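Local coordinates for protein putative ABC transporter subunit, substrate-binding component (Rhodopseudomonas palustris, PDB 4EVQ) that binds 4-hydroxybenzoate and probably delivers it, as the solute-binding component of an ABC transporter, for uptake of lignin-derived aromatic acids, at residues 21-26 with 88-93; 39-44 with 56-61; 65-70 with 92-97; 107-112 with 125-130; 131-136 with 290-295. All coordinates share one frame; numbering follows the deposited sequence.

Contacts 1, 2 and 4 reach the six-stranded sheet of the first lobe. Contact 1 sets the end of strand 17-23 beside the turn into helix 92-105, and contact 3, about 8 Å away between centres, shares Ser92 and Gly93 with it; both touch p-hydroxybenzoic acid. Contact 2 lies farther from the centre of the chain, about 14 Å from contact 1 between centres, where Leu21 pairs with strand 54-62. Contact 4 adds strand 128-130 beyond strand 109-111, and Gly88 of contact 1 bonds to Ile110 in it. The chain then runs straight into contact 5, about 12 Å from contact 4 between centres, where the side chain of Phe133, on the way to the second lobe, comes within about 4 Å of the ligand.

Contact 1: residues 21-26 with 88-93; sequences LLLPYS and GTVHSG. With PHB (p-hydroxybenzoic acid), chain H.
The carboxylate of p-hydroxybenzoic acid is gripped by Ser92, two residues beyond the point where Val90 packs on Pro24. Ser92 OG donates to PHB O2' at 2.6 Å, while the backbone Ser92 N donates to PHB O1' at 2.8 Å with an N-H...O angle of 151°. With OG placed beside the backbone N (chi1 -81°), hydroxyl and amide of the one residue reach the two oxygens of the acid. Tyr161, Ser215 and Gly115 also bond the ligand. Just before the helix, His91 occupies the N-cap position and its ND1 accepts a weak bond from Gly93 N. The start of helix 92-105 would probably favour the negative charge. Across the contact Pro24 and Val90 meet at about a right angle, Pro24 CD lying 3.4 Å from Val90 CG2, which is tight; the other branch, Val90 CG1, turns to the ligand ring, 3.9 Å from PHB C2. Thr89, preceded by a cis peptide, packs against the backbone of Leu22 and Leu23, and its OG1 bonds to Asp63. Such binding at the C-terminal ends of parallel strands, with a helix start facing the anion, fits the cleft of the leucine-binding protein family.

Contact 2: residues 39-44 with 56-61; sequences GLELYV and ISFVKV
Phe58 meets helix 39-44 with the far end of its ring, and three side chains gather round it from different angles. Val44 comes from the opposite direction and sets CG2 at the ring edge, 4.0 Å from Phe58 CZ. Leu40 crosses the ring obliquely with CG and CD2 near CE1 and CZ; it was modelled in two conformations, so the exact closeness is uncertain. Glu41 also passes obliquely, its CG 3.9 Å from Phe58 CE2. Within the strand, Ile56 covers one face of the ring, with CG2 3.7 Å above its centre. Beyond the ring, Glu41 and Lys60 reach toward each other in a salt bridge, Glu41 OE2 to Lys60 NZ at 2.7 Å. The ammonium group comes on the syn side of the carboxylate, 28° out of its plane, at the end of a chain extended beyond CG. Lys60 has a second deposited conformer, so the geometry of the bridge is given for one of them. With an alanine at Glu41, Lys60 would probably be left without its carboxylate and Phe58 CE2 without the methylene beside it. The axes of the short segments 39-44 and 56-61 run nearly antiparallel (170°), and Leu40 and Phe58 both touch Leu21 of the neighbouring strand 17-23.

Contact 3: residues 65-70 with 92-97; sequences SAPPKA and SGVAMA. With PHB (p-hydroxybenzoic acid), chain H.
Ala70 and Ala97 press methyl against methyl at 3.6 Å between their CB atoms, and around them the two helices come close. Ala70 CB also lies 3.7 Å from the backbone Val94 O and 3.8 Å from Val94 CG1. Val94 straddles the approach: with CG1 anti to the backbone N (chi1 179°) one branch is turned to Ala70, while CG2 sits against the backbone of Ala66 and Pro67, 3.6 Å from Ala66 N and 3.7 Å from Pro67 N. No hydrogen bond crosses here, so the packed side is built of methyl groups and backbone. At its margin the Pro67 ring lies over Gly93, Pro67 CG being 4.0 Å from Gly93 C.

Toward solvent the contact grows looser. Pro67 is only partly covered, and Pro68 and Lys69 make no contact with segment 92-97; Lys69 instead forms a salt bridge with Glu64. A molecule of 1,2-ethanediol, probably from the crystallisation liquor, lies about 4 Å from the side chain of Pro67. The contact joins the first turns of helices 67-80 and 92-105; farther along, both helices pack on Leu22 of strand 17-23, while Met96, a selenomethionine, and Ser92 touch Ala162 and Ala163 of helix 162-177.

Contact 4: residues 107-112 with 125-130; sequences IPTIVP and APNVFR
Ile107 O takes two side-chain donors, Asn127 from across the contact and Thr109 from its own segment, and they come from opposite faces of the carbonyl plane. Asn127 ND2 reaches Ile107 O at 2.8 Å in a nearly straight bond (166°), the oxygen lying close to the plane of the amide. Thr109 OG1, also 2.8 Å from Ile107 O, donates from the other face. Both donors stand well out of the carbonyl plane. Asn127 gets there because CG lies between its backbone N and carbonyl carbon (chi1 64°), and its ND2 is also bonded to Ala102 O.

From here the backbone hydrogen bonds of a parallel strand pair take over. Thr109 N donates to Asn127 O at 2.9 Å, Phe129 N to Thr109 O at 2.9 Å, and Val111 N to Phe129 O at 2.8 Å. Segment 125-130 begins with a type I turn from Ala125 to Val128 and leads into strand 128-130, the outermost on this side of the first lobe's sheet; the link from strand 109-111 is a loop without a helix, in place of a beta-alpha-beta crossover. On one face Phe129 lies with its edge toward Thr109 O, CD2 being 3.6 Å from it, and its ring stacks on His339. On the other, Val111 and Arg130 run side by side, with Val111 CG1 4.0 Å from Arg130 CD. The buried guanidinium of Arg130 is satisfied outside the two segments: NH1 by Ala114 O and Ala116 O, NE by Asn340 OD1, NH2 by Thr120 OG1. Val128 O is taken by His339, outside the strand pair.

Contact 5: residues 131-136 with 290-295; sequences TSFANG and AVQGWD
Gln292 lies along the turn at Thr131, Ser132 and Phe133, and its side chain meets each of the three. CB lies near the hydroxyl Thr131 OG1, at 4.2 Å. CG, beside the backbone N (chi1 -68°), carries the chain on past Thr131 O, 3.8 Å away. From there the chain stays extended, so CD rests 3.4 Å from Ser132 CB. At the tip, OE1 approaches the Phe133 ring in its plane, at the edge, 3.7 Å from Phe133 CD1; the amide and ring planes are 30° apart. OE1 accepts from His261 NE2, and NE2 is bonded to Asn113 OD1, so both ends of the buried amide are satisfied. Ser132 OG in turn bonds to Asn113 O. Behind the side chain Thr131 OG1 donates to the backbone Gln292 O at 3.0 Å, tilted 32° from the carbonyl plane. A valine in place of Thr131 would probably leave Gln292 O without that hydroxyl and lose the one hydrogen bond between the two segments. Phe133 belongs to the ligand pocket, and segment 131-136 leads from the sheet of one lobe to a helix heading for the other, consistent with the interlobe hinge of type I periplasmic binding proteins.

Contact 1: residues 21-26 with 88-93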
# COMPACT_ATOMS: atom_id res chain seq x y z
N LEU A 21 -10.32 -1.56 -13.29
CA LEU A 21 -9.74 -1.91 -12.00
C LEU A 21 -9.01 -3.18 -12.17
O LEU A 21 -9.64 -4.23 -12.36
CB LEU A 21 -10.75 -2.09 -10.90
CG LEU A 21 -11.66 -0.98 -10.49
CD1 LEU A 21 -12.38 -1.35 -9.17
CD2 LEU A 21 -10.84 0.26 -10.27
N LEU A 22 -7.70 -3.14 -12.13
CA LEU A 22 -6.88 -4.34 -12.17
C LEU A 22 -6.40 -4.61 -10.77
O LEU A 22 -5.56 -3.87 -10.24
CB LEU A 22 -5.69 -4.12 -13.11
CG LEU A 22 -4.75 -5.31 -13.33
CD1 LEU A 22 -5.47 -6.43 -14.08
CD2 LEU A 22 -3.43 -4.94 -14.04
N LEU A 23 -6.95 -5.62 -10.14
CA LEU A 23 -6.71 -5.89 -8.73
C LEU A 23 -6.78 -7.36 -8.49
O LEU A 23 -7.37 -8.08 -9.30
CB LEU A 23 -7.74 -5.17 -7.84
CG LEU A 23 -7.62 -3.64 -7.77
CD1 LEU A 23 -8.85 -3.08 -7.09
CD2 LEU A 23 -6.36 -3.28 -7.00
N PRO A 24 -6.22 -7.82 -7.36
CA PRO A 24 -6.37 -9.23 -7.00
C PRO A 24 -7.74 -9.50 -6.41
O PRO A 24 -8.00 -9.13 -5.28
CB PRO A 24 -5.26 -9.47 -6.00
CG PRO A 24 -5.03 -8.12 -5.37
CD PRO A 24 -5.31 -7.11 -6.44
N TYR A 25 -8.61 -10.17 -7.18
CA TYR A 25 -9.93 -10.58 -6.67
C TYR A 25 -9.91 -12.06 -6.30
O TYR A 25 -10.95 -12.62 -5.98
CB TYR A 25 -11.01 -10.29 -7.71
CG TYR A 25 -11.23 -8.79 -7.88
CD1 TYR A 25 -11.82 -8.04 -6.86
CD2 TYR A 25 -10.86 -8.09 -9.04
CE1 TYR A 25 -12.01 -6.67 -6.97
CE2 TYR A 25 -11.08 -6.71 -9.14
CZ TYR A 25 -11.66 -6.03 -8.08
OH TYR A 25 -11.87 -4.68 -8.18
N SER A 26 -8.77 -12.71 -6.47
CA SER A 26 -8.56 -14.08 -6.04
C SER A 26 -7.16 -14.17 -5.49
O SER A 26 -6.33 -13.29 -5.69
CB SER A 26 -8.74 -15.06 -7.22
OG SER A 26 -7.76 -14.83 -8.20
N GLY A 88 -4.86 0.31 -10.61
CA GLY A 88 -4.33 -0.97 -10.16
C GLY A 88 -2.86 -0.82 -9.90
O GLY A 88 -2.25 0.21 -10.21
N THR A 89 -2.22 -1.77 -9.20
CA THR A 89 -2.79 -2.92 -8.55
C THR A 89 -2.13 -3.11 -7.18
O THR A 89 -1.52 -2.15 -6.65
CB THR A 89 -2.64 -4.14 -9.44
OG1 THR A 89 -3.25 -5.29 -8.79
CG2 THR A 89 -1.19 -4.46 -9.74
N VAL A 90 -2.22 -4.29 -6.59
CA VAL A 90 -1.60 -4.61 -5.30
C VAL A 90 -0.19 -5.10 -5.35
O VAL A 90 0.67 -4.55 -4.67
CB VAL A 90 -2.49 -5.64 -4.55
CG1 VAL A 90 -1.80 -6.20 -3.30
CG2 VAL A 90 -3.83 -5.00 -4.15
N HIS A 91 0.07 -6.11 -6.15
CA HIS A 91 1.38 -6.79 -6.20
C HIS A 91 2.36 -6.01 -7.08
O HIS A 91 2.03 -5.67 -8.21
CB HIS A 91 1.12 -8.21 -6.74
CG HIS A 91 2.31 -9.12 -6.80
ND1 HIS A 91 3.33 -8.96 -7.72
CD2 HIS A 91 2.57 -10.27 -6.15
CE1 HIS A 91 4.18 -9.97 -7.60
NE2 HIS A 91 3.76 -10.76 -6.64
N SER A 92 3.52 -5.70 -6.53
CA SER A 92 4.49 -4.87 -7.23
C SER A 92 4.96 -5.41 -8.54
O SER A 92 5.25 -4.65 -9.44
CB SER A 92 5.72 -4.62 -6.36
OG SER A 92 5.52 -3.61 -5.40
N GLY A 93 5.10 -6.73 -8.66
CA GLY A 93 5.51 -7.29 -9.94
C GLY A 93 4.44 -7.11 -11.02
O GLY A 93 4.79 -6.77 -12.16
C1' PHB H . 3.34 -5.00 -3.09
O1' PHB H . 3.54 -6.05 -3.74
O2' PHB H . 3.76 -3.85 -3.48
C1 PHB H . 2.58 -5.00 -1.82
C2 PHB H . 1.67 -6.03 -1.56
C3 PHB H . 0.97 -6.04 -0.37
C4 PHB H . 1.20 -5.07 0.56
C5 PHB H . 2.08 -4.04 0.32
C6 PHB H . 2.76 -4.03 -0.86
O4 PHB H . 0.53 -5.07 1.73

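Contact 2: residues 39-44 with 56-61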
# COMPACT_ATOMS: atom_id res chain seq x y z
N GLY A 39 -13.11 0.83 -0.69
CA GLY A 39 -12.79 2.24 -0.50
C GLY A 39 -13.19 3.12 -1.69
O GLY A 39 -13.76 4.20 -1.52
N LEU A 40 -12.88 2.65 -2.88
CA LEU A 40 -13.20 3.41 -4.09
C LEU A 40 -14.72 3.49 -4.32
O LEU A 40 -15.26 4.56 -4.65
CB LEU A 40 -12.47 2.76 -5.25
CG LEU A 40 -12.69 3.38 -6.62
CD1 LEU A 40 -12.32 4.86 -6.63
CD2 LEU A 40 -11.83 2.59 -7.57
N GLU A 41 -15.42 2.37 -4.14
CA GLU A 41 -16.87 2.38 -4.33
C GLU A 41 -17.56 3.23 -3.27
O GLU A 41 -18.55 3.90 -3.55
CB GLU A 41 -17.41 0.94 -4.29
CG GLU A 41 -16.96 0.17 -5.53
CD GLU A 41 -17.41 -1.29 -5.56
OE1 GLU A 41 -17.50 -1.94 -4.50
OE2 GLU A 41 -17.62 -1.80 -6.68
N LEU A 42 -17.08 3.16 -2.04
CA LEU A 42 -17.67 3.98 -0.99
C LEU A 42 -17.49 5.45 -1.31
O LEU A 42 -18.40 6.28 -1.08
CB LEU A 42 -17.05 3.63 0.39
CG LEU A 42 -17.81 4.15 1.60
CD1 LEU A 42 -19.17 3.42 1.77
CD2 LEU A 42 -16.92 4.06 2.87
N TYR A 43 -16.32 5.81 -1.79
CA TYR A 43 -16.13 7.23 -2.17
C TYR A 43 -17.09 7.64 -3.25
O TYR A 43 -17.70 8.70 -3.17
CB TYR A 43 -14.71 7.52 -2.62
CG TYR A 43 -14.57 8.98 -2.95
CD1 TYR A 43 -14.58 9.92 -1.95
CD2 TYR A 43 -14.55 9.40 -4.26
CE1 TYR A 43 -14.55 11.27 -2.24
CE2 TYR A 43 -14.51 10.76 -4.57
CZ TYR A 43 -14.50 11.69 -3.55
OH TYR A 43 -14.44 13.03 -3.82
N VAL A 44 -17.21 6.82 -4.29
CA VAL A 44 -18.15 7.17 -5.38
C VAL A 44 -19.56 7.31 -4.80
O VAL A 44 -20.27 8.23 -5.17
CB VAL A 44 -18.10 6.13 -6.49
CG1 VAL A 44 -19.25 6.30 -7.47
CG2 VAL A 44 -16.72 6.20 -7.24
N ILE A 56 -20.16 6.29 -13.08
CA ILE A 56 -18.97 5.47 -13.11
C ILE A 56 -19.34 4.02 -13.33
O ILE A 56 -20.27 3.50 -12.71
CB ILE A 56 -18.18 5.56 -11.78
CG1 ILE A 56 -17.83 7.01 -11.43
CG2 ILE A 56 -16.93 4.62 -11.79
CD1 ILE A 56 -16.92 7.71 -12.40
N SER A 57 -18.64 3.38 -14.25
CA SER A 57 -18.75 1.94 -14.42
C SER A 57 -17.38 1.32 -14.16
O SER A 57 -16.41 1.63 -14.84
CB SER A 57 -19.21 1.63 -15.85
OG SER A 57 -19.05 0.26 -16.13
N PHE A 58 -17.30 0.41 -13.19
CA PHE A 58 -16.04 -0.26 -12.87
C PHE A 58 -15.95 -1.56 -13.64
O PHE A 58 -16.84 -2.41 -13.57
CB PHE A 58 -15.92 -0.55 -11.36
CG PHE A 58 -15.70 0.68 -10.52
CD1 PHE A 58 -14.51 1.40 -10.60
CD2 PHE A 58 -16.65 1.11 -9.62
CE1 PHE A 58 -14.30 2.52 -9.84
CE2 PHE A 58 -16.44 2.25 -8.84
CZ PHE A 58 -15.26 2.94 -8.94
N VAL A 59 -14.87 -1.71 -14.37
CA VAL A 59 -14.59 -2.92 -15.09
C VAL A 59 -13.52 -3.64 -14.30
O VAL A 59 -12.35 -3.24 -14.33
CB VAL A 59 -14.11 -2.62 -16.52
CG1 VAL A 59 -13.86 -3.91 -17.24
CG2 VAL A 59 -15.15 -1.73 -17.24
N LYS A 60 -13.90 -4.71 -13.61
CA LYS A 60 -13.01 -5.33 -12.63
C LYS A 60 -12.31 -6.56 -13.21
O LYS A 60 -12.96 -7.56 -13.52
CB LYS A 60 -13.83 -5.71 -11.41
CG LYS A 60 -14.57 -4.54 -10.78
CD LYS A 60 -15.48 -4.98 -9.65
CE LYS A 60 -16.07 -3.78 -8.95
NZ LYS A 60 -16.97 -4.21 -7.83
N VAL A 61 -10.99 -6.51 -13.32
CA VAL A 61 -10.20 -7.57 -13.92
C VAL A 61 -9.31 -8.12 -12.82
O VAL A 61 -8.56 -7.39 -12.17
CB VAL A 61 -9.36 -7.04 -15.10
CG1 VAL A 61 -8.43 -8.09 -15.65
CG2 VAL A 61 -10.30 -6.48 -16.20

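Contact 3: residues 65-70 with 92-97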
# COMPACT_ATOMS: atom_id res chain seq x y z
N SER A 65 -2.62 -11.69 -8.75
CA SER A 65 -1.26 -11.40 -8.33
C SER A 65 -0.22 -12.19 -9.11
O SER A 65 0.80 -12.63 -8.55
CB SER A 65 -1.08 -11.55 -6.83
OG SER A 65 -1.98 -10.69 -6.16
N ALA A 66 -0.42 -12.27 -10.44
CA ALA A 66 0.41 -13.12 -11.32
C ALA A 66 1.11 -12.29 -12.38
O ALA A 66 0.52 -11.94 -13.42
CB ALA A 66 -0.45 -14.15 -11.98
N PRO A 67 2.37 -11.95 -12.13
CA PRO A 67 3.06 -11.10 -13.11
C PRO A 67 3.05 -11.62 -14.56
O PRO A 67 2.98 -10.81 -15.47
CB PRO A 67 4.46 -10.93 -12.52
CG PRO A 67 4.25 -11.06 -11.04
CD PRO A 67 3.14 -12.09 -10.88
N PRO A 68 3.05 -12.94 -14.78
CA PRO A 68 3.03 -13.42 -16.17
C PRO A 68 1.77 -13.03 -16.94
O PRO A 68 1.82 -13.09 -18.18
CB PRO A 68 3.12 -14.94 -15.99
CG PRO A 68 3.87 -15.10 -14.74
CD PRO A 68 3.28 -14.05 -13.84
N LYS A 69 0.69 -12.69 -16.24
CA LYS A 69 -0.54 -12.28 -16.92
C LYS A 69 -0.71 -10.79 -17.04
O LYS A 69 -1.69 -10.32 -17.64
CB LYS A 69 -1.74 -12.88 -16.20
CG LYS A 69 -1.69 -14.41 -16.16
CD LYS A 69 -2.99 -14.98 -15.67
CE LYS A 69 -3.08 -16.47 -15.98
NZ LYS A 69 -4.36 -17.08 -15.52
N ALA A 70 0.18 -10.02 -16.42
CA ALA A 70 -0.02 -8.60 -16.27
C ALA A 70 -0.10 -7.88 -17.60
O ALA A 70 -0.95 -7.02 -17.77
CB ALA A 70 1.08 -7.99 -15.40
N SER A 92 3.52 -5.70 -6.53
CA SER A 92 4.49 -4.87 -7.23
C SER A 92 4.96 -5.41 -8.54
O SER A 92 5.25 -4.65 -9.44
CB SER A 92 5.72 -4.62 -6.36
OG SER A 92 5.52 -3.61 -5.40
N GLY A 93 5.10 -6.73 -8.66
CA GLY A 93 5.51 -7.29 -9.94
C GLY A 93 4.44 -7.11 -11.02
O GLY A 93 4.79 -6.77 -12.16
N VAL A 94 3.17 -7.32 -10.69
CA VAL A 94 2.11 -7.02 -11.66
C VAL A 94 2.09 -5.55 -11.98
O VAL A 94 1.99 -5.16 -13.15
CB VAL A 94 0.73 -7.44 -11.10
CG1 VAL A 94 -0.43 -7.13 -12.06
CG2 VAL A 94 0.72 -8.90 -10.72
N ALA A 95 2.17 -4.70 -10.97
CA ALA A 95 2.08 -3.27 -11.17
C ALA A 95 3.17 -2.71 -12.04
O ALA A 95 2.90 -1.81 -12.86
CB ALA A 95 2.06 -2.55 -9.85
N MSE A 96 4.39 -3.21 -11.93
CA MSE A 96 5.44 -2.64 -12.76
C MSE A 96 5.22 -2.99 -14.25
O MSE A 96 5.50 -2.18 -15.15
CB MSE A 96 6.83 -3.03 -12.27
CG MSE A 96 7.16 -4.46 -12.39
SE MSE A 96 8.97 -4.75 -11.69
CE MSE A 96 8.68 -4.46 -9.81
N ALA A 97 4.66 -4.15 -14.52
CA ALA A 97 4.34 -4.51 -15.90
C ALA A 97 3.17 -3.69 -16.40
O ALA A 97 3.15 -3.28 -17.58
CB ALA A 97 4.02 -6.00 -15.94
C1' PHB H . 3.34 -5.00 -3.09
O1' PHB H . 3.54 -6.05 -3.74
O2' PHB H . 3.76 -3.85 -3.48
C1 PHB H . 2.58 -5.00 -1.82
C2 PHB H . 1.67 -6.03 -1.56
C3 PHB H . 0.97 -6.04 -0.37
C4 PHB H . 1.20 -5.07 0.56
C5 PHB H . 2.08 -4.04 0.32
C6 PHB H . 2.76 -4.03 -0.86
O4 PHB H . 0.53 -5.07 1.73

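Contact 4: residues 107-112 with 125-130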
# COMPACT_ATOMS: atom_id res chain seq x y z
N ILE A 107 -3.14 6.82 -20.84
CA ILE A 107 -4.35 6.72 -20.06
C ILE A 107 -4.08 7.16 -18.58
O ILE A 107 -3.07 6.77 -17.96
CB ILE A 107 -4.89 5.26 -20.07
CG1 ILE A 107 -6.22 5.13 -19.34
CG2 ILE A 107 -3.85 4.29 -19.46
CD1 ILE A 107 -6.91 3.76 -19.60
N PRO A 108 -5.00 7.94 -17.99
CA PRO A 108 -4.80 8.29 -16.56
C PRO A 108 -4.78 7.01 -15.75
O PRO A 108 -5.65 6.15 -15.86
CB PRO A 108 -6.04 9.12 -16.23
CG PRO A 108 -6.44 9.76 -17.61
CD PRO A 108 -6.18 8.63 -18.57
N THR A 109 -3.73 6.90 -14.93
CA THR A 109 -3.41 5.65 -14.20
C THR A 109 -3.12 5.97 -12.75
O THR A 109 -2.24 6.78 -12.45
CB THR A 109 -2.20 4.98 -14.84
OG1 THR A 109 -2.51 4.66 -16.19
CG2 THR A 109 -1.81 3.70 -14.11
N ILE A 110 -3.81 5.30 -11.85
CA ILE A 110 -3.60 5.46 -10.42
C ILE A 110 -3.28 4.10 -9.80
O ILE A 110 -4.03 3.16 -9.93
CB ILE A 110 -4.85 6.09 -9.73
CG1 ILE A 110 -5.28 7.37 -10.45
CG2 ILE A 110 -4.61 6.25 -8.24
CD1 ILE A 110 -6.66 7.85 -10.02
N VAL A 111 -2.14 4.04 -9.13
CA VAL A 111 -1.70 2.84 -8.40
C VAL A 111 -2.16 2.97 -6.97
O VAL A 111 -1.70 3.86 -6.26
CB VAL A 111 -0.19 2.71 -8.49
CG1 VAL A 111 0.30 1.50 -7.68
CG2 VAL A 111 0.27 2.60 -9.91
N PRO A 112 -3.03 2.07 -6.51
CA PRO A 112 -3.68 2.24 -5.20
C PRO A 112 -3.04 1.35 -4.11
O PRO A 112 -3.58 1.24 -3.03
CB PRO A 112 -5.11 1.78 -5.47
CG PRO A 112 -4.93 0.65 -6.38
CD PRO A 112 -3.76 1.05 -7.27
N ALA A 125 5.82 9.08 -14.89
CA ALA A 125 5.24 9.61 -16.13
C ALA A 125 4.14 10.59 -15.81
O ALA A 125 3.53 10.53 -14.72
CB ALA A 125 4.69 8.45 -16.96
N PRO A 126 3.80 11.45 -16.78
CA PRO A 126 2.79 12.48 -16.49
C PRO A 126 1.42 11.91 -16.18
O PRO A 126 0.62 12.57 -15.54
CB PRO A 126 2.72 13.29 -17.79
CG PRO A 126 4.04 13.12 -18.38
CD PRO A 126 4.50 11.71 -18.04
N ASN A 127 1.13 10.68 -16.64
CA ASN A 127 -0.16 10.04 -16.42
C ASN A 127 -0.21 8.99 -15.32
O ASN A 127 -1.21 8.33 -15.19
CB ASN A 127 -0.63 9.38 -17.70
CG ASN A 127 0.27 8.25 -18.16
OD1 ASN A 127 1.49 8.38 -18.21
ND2 ASN A 127 -0.34 7.13 -18.54
N VAL A 128 0.88 8.81 -14.58
CA VAL A 128 0.97 7.76 -13.57
C VAL A 128 1.07 8.38 -12.21
O VAL A 128 1.94 9.20 -11.94
CB VAL A 128 2.17 6.86 -13.87
CG1 VAL A 128 2.41 5.82 -12.73
CG2 VAL A 128 1.99 6.12 -15.18
N PHE A 129 0.15 7.98 -11.33
CA PHE A 129 0.02 8.50 -9.98
C PHE A 129 -0.04 7.36 -8.99
O PHE A 129 -0.51 6.29 -9.35
CB PHE A 129 -1.28 9.33 -9.89
CG PHE A 129 -1.28 10.47 -10.85
CD1 PHE A 129 -0.75 11.66 -10.49
CD2 PHE A 129 -1.77 10.32 -12.11
CE1 PHE A 129 -0.69 12.71 -11.40
CE2 PHE A 129 -1.71 11.41 -13.02
CZ PHE A 129 -1.18 12.57 -12.63
N ARG A 130 0.34 7.62 -7.76
CA ARG A 130 0.24 6.59 -6.71
C ARG A 130 -0.43 7.22 -5.51
O ARG A 130 -0.06 8.31 -5.07
CB ARG A 130 1.63 6.04 -6.39
CG ARG A 130 1.66 5.00 -5.29
CD ARG A 130 2.70 3.92 -5.51
NE ARG A 130 4.06 4.43 -5.58
CZ ARG A 130 5.10 3.68 -5.94
NH1 ARG A 130 4.90 2.40 -6.25
NH2 ARG A 130 6.33 4.18 -5.99

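Contact 5: residues 131-136 with 290-295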
# COMPACT_ATOMS: atom_id res chain seq x y z
N THR A 131 -1.38 6.49 -4.90
CA THR A 131 -2.04 6.94 -3.70
C THR A 131 -1.60 6.18 -2.42
O THR A 131 -2.14 6.44 -1.35
CB THR A 131 -3.54 6.90 -3.78
OG1 THR A 131 -3.98 5.55 -3.98
CG2 THR A 131 -4.08 7.80 -4.89
N SER A 132 -0.61 5.32 -2.57
CA SER A 132 -0.19 4.46 -1.48
C SER A 132 1.12 4.92 -0.84
O SER A 132 1.06 5.74 0.05
CB SER A 132 -0.19 3.04 -1.96
OG SER A 132 0.71 2.85 -3.04
N PHE A 133 2.26 4.43 -1.32
CA PHE A 133 3.58 4.57 -0.70
C PHE A 133 4.58 3.98 -1.67
O PHE A 133 4.20 3.26 -2.60
CB PHE A 133 3.65 3.85 0.67
CG PHE A 133 3.45 2.40 0.51
CD1 PHE A 133 2.17 1.90 0.37
CD2 PHE A 133 4.51 1.53 0.30
CE1 PHE A 133 1.97 0.59 0.03
CE2 PHE A 133 4.28 0.19 0.01
CZ PHE A 133 3.01 -0.25 -0.16
N ALA A 134 5.87 4.20 -1.39
CA ALA A 134 6.95 3.50 -2.02
C ALA A 134 7.61 2.53 -1.05
O ALA A 134 7.87 2.90 0.12
CB ALA A 134 7.97 4.49 -2.55
N ASN A 135 7.94 1.35 -1.54
CA ASN A 135 8.51 0.28 -0.72
C ASN A 135 9.75 0.70 0.03
O ASN A 135 9.87 0.46 1.22
CB ASN A 135 8.86 -0.90 -1.62
CG ASN A 135 7.66 -1.67 -2.14
OD1 ASN A 135 6.61 -1.72 -1.50
ND2 ASN A 135 7.83 -2.30 -3.28
N GLY A 136 10.69 1.33 -0.65
CA GLY A 136 11.95 1.63 0.03
C GLY A 136 11.73 2.69 1.08
O GLY A 136 12.34 2.63 2.17
N ALA A 290 -8.15 0.10 2.16
CA ALA A 290 -9.38 0.85 1.92
C ALA A 290 -9.15 2.35 1.83
O ALA A 290 -9.74 3.01 0.96
CB ALA A 290 -10.38 0.55 3.00
N VAL A 291 -8.27 2.90 2.66
CA VAL A 291 -7.94 4.31 2.58
C VAL A 291 -7.34 4.63 1.24
O VAL A 291 -7.65 5.68 0.64
CB VAL A 291 -6.96 4.68 3.69
CG1 VAL A 291 -6.44 6.10 3.53
CG2 VAL A 291 -7.60 4.54 5.06
N GLN A 292 -6.42 3.81 0.76
CA GLN A 292 -5.74 4.04 -0.49
C GLN A 292 -6.72 4.00 -1.66
O GLN A 292 -6.56 4.78 -2.61
CB GLN A 292 -4.59 3.04 -0.69
CG GLN A 292 -3.45 3.29 0.31
CD GLN A 292 -2.43 2.17 0.42
OE1 GLN A 292 -1.44 2.33 1.10
NE2 GLN A 292 -2.67 1.04 -0.24
N GLY A 293 -7.72 3.16 -1.61
CA GLY A 293 -8.78 3.13 -2.63
C GLY A 293 -9.66 4.34 -2.56
O GLY A 293 -10.01 4.93 -3.60
N TRP A 294 -10.08 4.71 -1.38
CA TRP A 294 -10.84 5.93 -1.20
C TRP A 294 -10.12 7.13 -1.77
O TRP A 294 -10.72 7.98 -2.48
CB TRP A 294 -11.06 6.10 0.30
CG TRP A 294 -11.75 7.36 0.76
CD1 TRP A 294 -11.13 8.51 1.16
CD2 TRP A 294 -13.15 7.55 1.02
NE1 TRP A 294 -12.06 9.41 1.60
CE2 TRP A 294 -13.31 8.85 1.55
CE3 TRP A 294 -14.28 6.76 0.84
CZ2 TRP A 294 -14.56 9.39 1.88
CZ3 TRP A 294 -15.52 7.28 1.22
CH2 TRP A 294 -15.65 8.58 1.74
N ASP A 295 -8.84 7.25 -1.50
CA ASP A 295 -8.08 8.38 -1.99
C ASP A 295 -7.81 8.33 -3.47
O ASP A 295 -7.64 9.39 -4.10
CB ASP A 295 -6.78 8.56 -1.21
CG ASP A 295 -7.03 9.06 0.22
OD1 ASP A 295 -8.05 9.76 0.46
OD2 ASP A 295 -6.18 8.80 1.11